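Local structure of periplasmic divalent cation tolerance protein (Synechococcus elongatus, 6GDX) at residues F87-V91 against E92-A96. The protein is of uncertain function but, as a trimeric PII-like CutA protein, may carry or signal with small molecules and possibly binds copper. Sequence-based numbering, arbitrary orientation.
Sequences FKTTV and EQLDA
The carboxylate of Glu92 carries Val91 on one face and Thr90 beside its OE1 end. Val91 CG1 lies over that face, 3.9 Å from Glu92 CD. Thr90 CB approaches close to the carboxylate plane and stands 3.4 Å from Glu92 OE1. The bend at chi2 (92°) brings the carboxylate back alongside Val91 and Thr90. OE1 also forms a salt bridge with Arg129 of helix 122-131, which probably steadies the negative charge.

Thr90 is the N-cap of helix 91-104. Its chi1 of 60° tucks OG1 over the backbone, facing the first helical turn. From there it accepts a hydrogen bond from Gln93 N, with Thr90 OG1 and Gln93 N 3.3 Å apart. The same N-H makes a weak bond to the main chain, 3.1 Å from Gln93 N to Thr90 O. This is a strand-to-helix junction in the ferredoxin-like fold of the PII superfamily. The chain leaves strand 76-90 and enters the helix at once, and the N-to-C directions of the short segments 87-90 and 92-96 differ by 120°.

In the first turn, Leu94 N donates to Val91 O, three residues back. Asp95 N does not reach that oxygen directly. A water bridges the gap: it donates to Val91 O at 2.6 Å and accepts from Asp95 N at 2.9 Å.

Thr89 points toward the helix. Its OG1 touches Gln93 CB at 3.4 Å, and the two side chains meet roughly perpendicular. That hydroxyl is hydrogen-bonded to Leu58 O. The methyl of Thr89, CG2, meets Leu94 CD1 at 4.1 Å. Leu94 is buried and also packs on Leu27 of the third subunit.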
loop_
_atom_site.group_PDB
_atom_site.type_symbol
_atom_site.label_atom_id
_atom_site.label_comp_id
_atom_site.label_asym_id
_atom_site.label_seq_id
_atom_site.Cartn_x
_atom_site.Cartn_y
_atom_site.Cartn_z
ATOM N N PHE B 87 -9.117 3.566 -2.655
ATOM C CA PHE B 87 -9.919 4.718 -3.057
ATOM C C PHE B 87 -9.160 5.981 -2.667
ATOM O O PHE B 87 -8.857 6.213 -1.483
ATOM C CB PHE B 87 -11.273 4.744 -2.334
ATOM C CG PHE B 87 -12.219 3.622 -2.695
ATOM C CD1 PHE B 87 -12.025 2.322 -2.234
ATOM C CD2 PHE B 87 -13.336 3.869 -3.463
ATOM C CE1 PHE B 87 -12.897 1.312 -2.573
ATOM C CE2 PHE B 87 -14.227 2.857 -3.791
ATOM C CZ PHE B 87 -14.028 1.583 -3.320
ATOM N N LYS B 88 -8.870 6.823 -3.652
ATOM C CA LYS B 88 -8.193 8.110 -3.428
ATOM C C LYS B 88 -9.251 9.176 -3.280
ATOM O O LYS B 88 -10.047 9.428 -4.225
ATOM C CB LYS B 88 -7.324 8.483 -4.622
ATOM C CG LYS B 88 -6.018 7.804 -4.733
ATOM C CD LYS B 88 -6.150 6.326 -4.874
ATOM C CE LYS B 88 -4.865 5.739 -5.390
ATOM N NZ LYS B 88 -4.930 4.262 -5.344
ATOM N N THR B 89 -9.279 9.830 -2.130
ATOM C CA THR B 89 -10.306 10.831 -1.839
ATOM C C THR B 89 -9.751 11.898 -0.939
ATOM O O THR B 89 -8.560 11.947 -0.646
ATOM C CB THR B 89 -11.551 10.105 -1.278
ATOM O OG1 THR B 89 -12.670 10.968 -1.319
ATOM C CG2 THR B 89 -11.358 9.542 0.124
ATOM N N THR B 90 -10.631 12.786 -0.512
ATOM C CA THR B 90 -10.258 13.839 0.422
ATOM C C THR B 90 -10.881 13.560 1.766
ATOM O O THR B 90 -11.845 12.820 1.906
ATOM C CB THR B 90 -10.791 15.189 -0.050
ATOM O OG1 THR B 90 -12.217 15.110 -0.138
ATOM C CG2 THR B 90 -10.207 15.625 -1.394
ATOM N N VAL B 91 -10.364 14.228 2.797
ATOM C CA VAL B 91 -10.959 14.085 4.116
ATOM C C VAL B 91 -12.413 14.536 4.087
ATOM O O VAL B 91 -13.246 13.966 4.797
ATOM C CB VAL B 91 -10.137 14.812 5.191
ATOM C CG1 VAL B 91 -10.102 16.306 4.958
ATOM C CG2 VAL B 91 -10.670 14.445 6.573
ATOM N N GLU B 92 -12.721 15.551 3.280
ATOM C CA GLU B 92 -14.089 16.055 3.211
ATOM C C GLU B 92 -15.080 15.023 2.675
ATOM O O GLU B 92 -16.254 15.066 3.065
ATOM C CB GLU B 92 -14.155 17.318 2.350
ATOM C CG GLU B 92 -13.464 18.522 2.988
ATOM C CD GLU B 92 -12.000 18.695 2.599
ATOM O OE1 GLU B 92 -11.373 17.798 1.970
ATOM O OE2 GLU B 92 -11.437 19.769 2.890
ATOM N N GLN B 93 -14.655 14.115 1.787
ATOM C CA GLN B 93 -15.550 13.080 1.261
ATOM C C GLN B 93 -15.440 11.753 1.988
ATOM O O GLN B 93 -16.218 10.858 1.686
ATOM C CB GLN B 93 -15.345 12.851 -0.245
ATOM C CG GLN B 93 -15.575 14.073 -1.115
ATOM C CD GLN B 93 -16.883 14.737 -0.822
ATOM O OE1 GLN B 93 -17.884 14.056 -0.662
ATOM N NE2 GLN B 93 -16.884 16.063 -0.742
ATOM N N LEU B 94 -14.518 11.636 2.952
ATOM C CA LEU B 94 -14.204 10.323 3.508
ATOM C C LEU B 94 -15.393 9.721 4.254
ATOM O O LEU B 94 -15.721 8.549 4.078
ATOM C CB LEU B 94 -13.008 10.424 4.434
ATOM C CG LEU B 94 -12.528 9.109 5.040
ATOM C CD1 LEU B 94 -12.017 8.157 3.978
ATOM C CD2 LEU B 94 -11.480 9.394 6.107
ATOM N N ASP B 95 -16.081 10.521 5.064
ATOM C CA ASP B 95 -17.212 10.008 5.804
ATOM C C ASP B 95 -18.327 9.551 4.829
ATOM O O ASP B 95 -18.910 8.491 4.998
ATOM C CB ASP B 95 -17.679 11.072 6.817
ATOM C CG ASP B 95 -18.645 10.539 7.847
ATOM O OD1 ASP B 95 -19.848 10.578 7.567
ATOM O OD2 ASP B 95 -18.215 10.151 8.952
ATOM N N ALA B 96 -18.623 10.380 3.814
ATOM C CA ALA B 96 -19.650 10.030 2.819
ATOM C C ALA B 96 -19.262 8.768 2.060
ATOM O O ALA B 96 -20.110 7.910 1.768
ATOM C CB ALA B 96 -19.916 11.165 1.839
HETATM O O HOH W 1 -15.432 13.215 6.049
#